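Local atomic coordinates of catalase (Pseudomonas syringae, PDB entry 1M7S), a protein that decomposes hydrogen peroxide into water and oxygen with a heme cofactor, protecting the cell from the toxic effects of peroxide. Residues H194-V199 against V208-K213; Y256-K261 against P280-K285. One frame throughout, in Å; residues are numbered along the deposited sequence.

Contact 1: residues H194-V199 against V208-K213; sequences HAYKLV and VKFHWK
Y196, L198, V208 and F210 meet in the apolar centre of this contact, a worked example of a hairpin in which side-chain packing accompanies the single pair of backbone bonds. F210 turns the edge of its ring toward the face of Y196 in an offset edge-to-face pair, the ring planes 62° apart; its CE2 also lies 3.9 Å from Y196 CB. L198 comes across V208 at about a right angle, and its CD1 rests 3.6 Å from V208 CG2. That methyl is the branch of V208 that stands anti to the carbonyl carbon, because the other branch, CG1, is anti to the backbone N (chi1 177°). L198 CD2 sits at the edge of the F210 ring, near its plane.

Outward from this cluster, Y196 and V208 form one antiparallel hydrogen-bonded pair: Y196 N gives to V208 O at 2.8 Å, and V208 N to Y196 O at 2.7 Å. V208 O also receives a CA-H...O contact from A195. The short segments 196-199 and 208-213 run with their N-to-C directions 110° apart. On the side of H194, a water donates to H194 O at 2.7 Å and accepts from F210 N. H194 itself touches the heme, its ring held by D322 at ND1 and R328 at NE2. The contact joins the two strands of a buried hairpin in the catalase beta-barrel and reaches the heme pocket through H194, with strand 317-319 beside 196-199 and strand 252-260 beside 205-214.

Contact 2: residues Y256-K261 against P280-K285; sequences YVQVLK and PDVPEK
The Y256 ring lies obliquely against E284 CB and the K285 backbone, its CD2 3.6 Å from K285 C. E284 crosses the tyrosine at about a right angle, ring and carboxylate planes 52° apart, and brings OE2 to 3.5 Å from Y256 CB. This oxygen has firmer partners: H211 outside the two segments, and a water that donates to it and, weakly, to Y256 O. The other flat group is the amide of Q258. V282 O lies in its plane, and NE2 reaches that carbonyl over 2.8 Å in an almost straight bond, 178° at the hydrogen. With the chain extended beyond CG (chi2 174°), the amide is carried out to the loop, where NE2 also gives to W279 O; two carbonyls therefore fix its rotation.

Here two antiparallel neighbours of the catalase beta-barrel, strands 252-260 and 284-295, come together near where the second follows a long connection. V257 and K285 make the hydrogen-bonded pair, V257 N to K285 O at 2.9 Å and K285 N to V257 O at 3.0 Å. CA-H...O contacts from Y256 to K285 O and from E284 to V257 O flank these bonds.

Toward P283 a water takes over the bridging: it accepts from V259 N and donates to P283 O at 2.7 Å. V282 closes in beyond it, each methyl with its own partner. CG1 approaches V259 O at 3.5 Å, while CG2 meets L260 CD2; the L260 side chain also touches L265, F268 and W279.

How the contacts relate
Along the chain the two contacts stand in series, neither nesting nor crossing: contact 1 closes the eight-residue connection of a hairpin, the last three residues of which already belong to strand 205-214, and only later does contact 2 open, closing the 18-residue, helix-free and strand-free connection from 256-261 to 280-285. Between them the chain passes through helices 223-232 and 236-246 before returning to the sheet. Strand 252-260 then lies antiparallel to 205-214, making the contacts neighbours with centres about 9 Å apart. H211 O probably accepts from Y256 N across the boundary, and V208 CG1 packs 3.4 Å from V257 CB. Together they join strands 196-199, 205-214, 252-260 and 284-295.

Contact 1: residues H194-V199 against V208-K213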
loop_
_atom_site.group_PDB
_atom_site.type_symbol
_atom_site.label_atom_id
_atom_site.label_comp_id
_atom_site.label_asym_id
_atom_site.label_seq_id
_atom_site.Cartn_x
_atom_site.Cartn_y
_atom_site.Cartn_z
ATOM N N HIS A 194 -6.554 -19.196 -26.455
ATOM C CA HIS A 194 -5.371 -19.116 -27.295
ATOM C C HIS A 194 -4.773 -20.484 -27.595
ATOM O O HIS A 194 -4.925 -21.390 -26.794
ATOM C CB HIS A 194 -4.237 -18.424 -26.495
ATOM C CG HIS A 194 -4.684 -17.233 -25.725
ATOM N ND1 HIS A 194 -5.086 -16.096 -26.388
ATOM C CD2 HIS A 194 -4.836 -17.004 -24.387
ATOM C CE1 HIS A 194 -5.456 -15.188 -25.481
ATOM N NE2 HIS A 194 -5.297 -15.708 -24.288
ATOM N N ALA A 195 -3.971 -20.531 -28.655
ATOM C CA ALA A 195 -3.094 -21.667 -28.870
ATOM C C ALA A 195 -1.899 -21.389 -27.920
ATOM O O ALA A 195 -1.442 -20.247 -27.790
ATOM C CB ALA A 195 -2.495 -21.604 -30.279
ATOM N N TYR A 196 -1.477 -22.432 -27.195
ATOM C CA TYR A 196 -0.321 -22.411 -26.347
ATOM C C TYR A 196 0.759 -23.229 -27.134
ATOM O O TYR A 196 0.377 -23.952 -28.042
ATOM C CB TYR A 196 -0.532 -23.109 -25.004
ATOM C CG TYR A 196 -1.240 -22.155 -24.049
ATOM C CD1 TYR A 196 -2.597 -21.936 -24.185
ATOM C CD2 TYR A 196 -0.545 -21.464 -23.065
ATOM C CE1 TYR A 196 -3.271 -21.042 -23.351
ATOM C CE2 TYR A 196 -1.214 -20.591 -22.196
ATOM C CZ TYR A 196 -2.561 -20.385 -22.374
ATOM O OH TYR A 196 -3.262 -19.505 -21.561
ATOM N N LYS A 197 1.992 -22.994 -26.785
ATOM C CA LYS A 197 3.066 -23.696 -27.501
ATOM C C LYS A 197 3.591 -24.771 -26.557
ATOM O O LYS A 197 4.105 -24.454 -25.474
ATOM C CB LYS A 197 4.111 -22.670 -27.912
ATOM C CG LYS A 197 5.437 -23.056 -28.456
ATOM C CD LYS A 197 6.521 -21.975 -28.490
ATOM C CE LYS A 197 6.088 -20.679 -29.172
ATOM N NZ LYS A 197 7.324 -19.881 -29.520
ATOM N N LEU A 198 3.461 -26.023 -26.962
ATOM C CA LEU A 198 3.997 -27.126 -26.189
ATOM C C LEU A 198 5.385 -27.495 -26.771
ATOM O O LEU A 198 5.474 -27.597 -27.998
ATOM C CB LEU A 198 3.088 -28.361 -26.202
ATOM C CG LEU A 198 1.723 -28.125 -25.523
ATOM C CD1 LEU A 198 0.926 -29.415 -25.328
ATOM C CD2 LEU A 198 1.878 -27.445 -24.184
ATOM N N VAL A 199 6.323 -27.718 -25.887
ATOM C CA VAL A 199 7.686 -28.022 -26.347
ATOM C C VAL A 199 8.107 -29.373 -25.769
ATOM O O VAL A 199 7.816 -29.722 -24.617
ATOM C CB VAL A 199 8.645 -26.840 -26.277
ATOM C CG1 VAL A 199 8.101 -25.577 -25.608
ATOM C CG2 VAL A 199 10.061 -27.169 -25.852
ATOM N N VAL A 208 -1.107 -25.700 -29.531
ATOM C CA VAL A 208 -2.246 -26.493 -29.042
ATOM C C VAL A 208 -3.331 -25.632 -28.417
ATOM O O VAL A 208 -3.015 -24.713 -27.648
ATOM C CB VAL A 208 -1.665 -27.411 -27.917
ATOM C CG1 VAL A 208 -2.763 -28.218 -27.289
ATOM C CG2 VAL A 208 -0.574 -28.355 -28.441
ATOM N N LYS A 209 -4.577 -25.980 -28.678
ATOM C CA LYS A 209 -5.701 -25.374 -27.988
ATOM C C LYS A 209 -6.225 -26.374 -26.944
ATOM O O LYS A 209 -6.228 -27.586 -27.152
ATOM C CB LYS A 209 -6.782 -25.005 -28.968
ATOM C CG LYS A 209 -6.424 -23.677 -29.646
ATOM C CD LYS A 209 -7.685 -23.255 -30.419
ATOM C CE LYS A 209 -7.385 -21.911 -31.069
ATOM N NZ LYS A 209 -8.392 -20.902 -30.764
ATOM N N PHE A 210 -6.637 -25.895 -25.776
ATOM C CA PHE A 210 -7.161 -26.726 -24.690
ATOM C C PHE A 210 -8.655 -26.507 -24.487
ATOM O O PHE A 210 -9.150 -25.367 -24.526
ATOM C CB PHE A 210 -6.506 -26.331 -23.351
ATOM C CG PHE A 210 -5.040 -26.624 -23.272
ATOM C CD1 PHE A 210 -4.594 -27.923 -22.978
ATOM C CD2 PHE A 210 -4.091 -25.651 -23.471
ATOM C CE1 PHE A 210 -3.249 -28.203 -22.913
ATOM C CE2 PHE A 210 -2.752 -25.914 -23.375
ATOM C CZ PHE A 210 -2.302 -27.203 -23.096
ATOM N N HIS A 211 -9.389 -27.562 -24.211
ATOM C CA HIS A 211 -10.829 -27.575 -24.066
ATOM C C HIS A 211 -11.236 -28.497 -22.911
ATOM O O HIS A 211 -10.955 -29.711 -23.009
ATOM C CB HIS A 211 -11.485 -28.071 -25.374
ATOM C CG HIS A 211 -12.973 -28.301 -25.334
ATOM N ND1 HIS A 211 -13.560 -29.405 -25.942
ATOM C CD2 HIS A 211 -13.990 -27.616 -24.767
ATOM C CE1 HIS A 211 -14.875 -29.361 -25.730
ATOM N NE2 HIS A 211 -15.181 -28.284 -25.031
ATOM N N TRP A 212 -11.911 -27.896 -21.945
ATOM C CA TRP A 212 -12.461 -28.698 -20.847
ATOM C C TRP A 212 -13.889 -29.040 -21.252
ATOM O O TRP A 212 -14.751 -28.159 -21.344
ATOM C CB TRP A 212 -12.529 -27.937 -19.527
ATOM C CG TRP A 212 -11.277 -27.590 -18.840
ATOM C CD1 TRP A 212 -10.782 -26.313 -18.679
ATOM C CD2 TRP A 212 -10.356 -28.451 -18.140
ATOM N NE1 TRP A 212 -9.634 -26.347 -17.953
ATOM C CE2 TRP A 212 -9.349 -27.649 -17.588
ATOM C CE3 TRP A 212 -10.307 -29.835 -17.929
ATOM C CZ2 TRP A 212 -8.290 -28.133 -16.832
ATOM C CZ3 TRP A 212 -9.249 -30.331 -17.184
ATOM C CH2 TRP A 212 -8.220 -29.508 -16.635
ATOM N N LYS A 213 -14.168 -30.330 -21.487
ATOM C CA LYS A 213 -15.502 -30.756 -21.872
ATOM C C LYS A 213 -16.288 -31.191 -20.640
ATOM O O LYS A 213 -15.877 -32.135 -19.946
ATOM C CB LYS A 213 -15.489 -31.915 -22.889
ATOM C CG LYS A 213 -16.913 -32.312 -23.281
ATOM C CD LYS A 213 -16.971 -32.971 -24.642
ATOM C CE LYS A 213 -18.432 -33.394 -24.893
ATOM N NZ LYS A 213 -19.228 -32.243 -25.420
HETATM O O HOH W 1 -6.739 -23.098 -25.724
#

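Contact 2: residues Y256-K261 against P280-K285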
loop_
_atom_site.group_PDB
_atom_site.type_symbol
_atom_site.label_atom_id
_atom_site.label_comp_id
_atom_site.label_asym_id
_atom_site.label_seq_id
_atom_site.Cartn_x
_atom_site.Cartn_y
_atom_site.Cartn_z
ATOM N N TYR A 256 -9.312 -31.976 -23.472
ATOM C CA TYR A 256 -8.930 -32.258 -24.840
ATOM C C TYR A 256 -7.945 -31.240 -25.428
ATOM O O TYR A 256 -8.002 -30.036 -25.103
ATOM C CB TYR A 256 -10.176 -32.279 -25.728
ATOM C CG TYR A 256 -11.106 -33.437 -25.527
ATOM C CD1 TYR A 256 -12.036 -33.388 -24.487
ATOM C CD2 TYR A 256 -11.092 -34.560 -26.360
ATOM C CE1 TYR A 256 -12.915 -34.437 -24.281
ATOM C CE2 TYR A 256 -11.963 -35.623 -26.154
ATOM C CZ TYR A 256 -12.853 -35.551 -25.105
ATOM O OH TYR A 256 -13.732 -36.566 -24.847
ATOM N N VAL A 257 -7.119 -31.721 -26.378
ATOM C CA VAL A 257 -6.219 -30.820 -27.113
ATOM C C VAL A 257 -6.453 -30.883 -28.624
ATOM O O VAL A 257 -6.874 -31.922 -29.149
ATOM C CB VAL A 257 -4.726 -30.967 -26.855
ATOM C CG1 VAL A 257 -4.395 -30.581 -25.398
ATOM C CG2 VAL A 257 -4.168 -32.359 -27.183
ATOM N N GLN A 258 -6.245 -29.743 -29.313
ATOM C CA GLN A 258 -6.277 -29.625 -30.764
ATOM C C GLN A 258 -4.853 -29.234 -31.120
ATOM O O GLN A 258 -4.277 -28.376 -30.418
ATOM C CB GLN A 258 -7.216 -28.570 -31.389
ATOM C CG GLN A 258 -8.668 -28.997 -31.376
ATOM C CD GLN A 258 -9.488 -27.803 -31.869
ATOM O OE1 GLN A 258 -9.455 -26.785 -31.162
ATOM N NE2 GLN A 258 -10.187 -27.925 -32.982
ATOM N N VAL A 259 -4.221 -29.932 -32.056
ATOM C CA VAL A 259 -2.798 -29.739 -32.302
ATOM C C VAL A 259 -2.468 -29.343 -33.716
ATOM O O VAL A 259 -3.034 -30.007 -34.600
ATOM C CB VAL A 259 -2.070 -31.098 -32.015
ATOM C CG1 VAL A 259 -0.570 -31.094 -32.197
ATOM C CG2 VAL A 259 -2.356 -31.579 -30.602
ATOM N N LEU A 260 -1.629 -28.333 -33.885
ATOM C CA LEU A 260 -1.141 -27.944 -35.200
ATOM C C LEU A 260 0.367 -27.712 -35.133
ATOM O O LEU A 260 0.953 -27.231 -34.143
ATOM C CB LEU A 260 -1.762 -26.662 -35.749
ATOM C CG LEU A 260 -3.236 -26.645 -36.136
ATOM C CD1 LEU A 260 -3.702 -25.235 -36.487
ATOM C CD2 LEU A 260 -3.507 -27.553 -37.312
ATOM N N LYS A 261 1.077 -28.150 -36.197
ATOM C CA LYS A 261 2.499 -27.892 -36.327
ATOM C C LYS A 261 2.681 -26.455 -36.850
ATOM O O LYS A 261 1.870 -25.887 -37.575
ATOM C CB LYS A 261 3.101 -28.864 -37.355
ATOM C CG LYS A 261 2.932 -30.333 -37.055
ATOM C CD LYS A 261 3.791 -31.168 -37.992
ATOM C CE LYS A 261 2.994 -32.338 -38.560
ATOM N NZ LYS A 261 2.901 -33.422 -37.534
ATOM N N PRO A 280 -11.987 -24.900 -36.575
ATOM C CA PRO A 280 -13.155 -25.693 -36.871
ATOM C C PRO A 280 -12.905 -27.139 -37.248
ATOM O O PRO A 280 -13.710 -27.973 -36.806
ATOM C CB PRO A 280 -13.923 -25.015 -38.033
ATOM C CG PRO A 280 -13.199 -23.710 -38.189
ATOM C CD PRO A 280 -11.920 -23.680 -37.373
ATOM N N ASP A 281 -11.893 -27.439 -38.037
ATOM C CA ASP A 281 -11.761 -28.855 -38.432
ATOM C C ASP A 281 -10.600 -29.619 -37.826
ATOM O O ASP A 281 -10.459 -30.820 -38.153
ATOM C CB ASP A 281 -11.753 -28.901 -39.973
ATOM C CG ASP A 281 -12.923 -28.147 -40.570
ATOM O OD1 ASP A 281 -14.082 -28.535 -40.310
ATOM O OD2 ASP A 281 -12.682 -27.102 -41.225
ATOM N N VAL A 282 -9.859 -29.059 -36.875
ATOM C CA VAL A 282 -8.754 -29.844 -36.308
ATOM C C VAL A 282 -9.345 -30.791 -35.273
ATOM O O VAL A 282 -10.075 -30.359 -34.389
ATOM C CB VAL A 282 -7.699 -28.912 -35.708
ATOM C CG1 VAL A 282 -6.501 -29.684 -35.201
ATOM C CG2 VAL A 282 -7.237 -27.912 -36.775
ATOM N N PRO A 283 -8.984 -32.055 -35.335
ATOM C CA PRO A 283 -9.502 -33.070 -34.448
ATOM C C PRO A 283 -9.095 -32.837 -32.994
ATOM O O PRO A 283 -8.015 -32.283 -32.794
ATOM C CB PRO A 283 -8.963 -34.427 -34.939
ATOM C CG PRO A 283 -8.192 -34.087 -36.194
ATOM C CD PRO A 283 -8.113 -32.583 -36.400
ATOM N N GLU A 284 -9.882 -33.307 -32.027
ATOM C CA GLU A 284 -9.519 -33.210 -30.604
ATOM C C GLU A 284 -9.074 -34.564 -30.031
ATOM O O GLU A 284 -9.621 -35.592 -30.409
ATOM C CB GLU A 284 -10.719 -32.730 -29.779
ATOM C CG GLU A 284 -11.209 -31.350 -30.246
ATOM C CD GLU A 284 -12.291 -30.913 -29.262
ATOM O OE1 GLU A 284 -13.462 -31.066 -29.646
ATOM O OE2 GLU A 284 -11.969 -30.487 -28.130
ATOM N N LYS A 285 -8.126 -34.609 -29.126
ATOM C CA LYS A 285 -7.622 -35.803 -28.475
ATOM C C LYS A 285 -7.728 -35.643 -26.952
ATOM O O LYS A 285 -7.281 -34.644 -26.411
ATOM C CB LYS A 285 -6.147 -36.029 -28.855
ATOM C CG LYS A 285 -5.389 -37.022 -27.983
ATOM C CD LYS A 285 -3.986 -37.338 -28.450
ATOM C CE LYS A 285 -3.442 -38.500 -27.585
ATOM N NZ LYS A 285 -2.237 -39.121 -28.216
HETATM O O HOH W 2 -9.482 -29.342 -27.891
HETATM O O HOH W 3 -5.361 -32.398 -33.086
#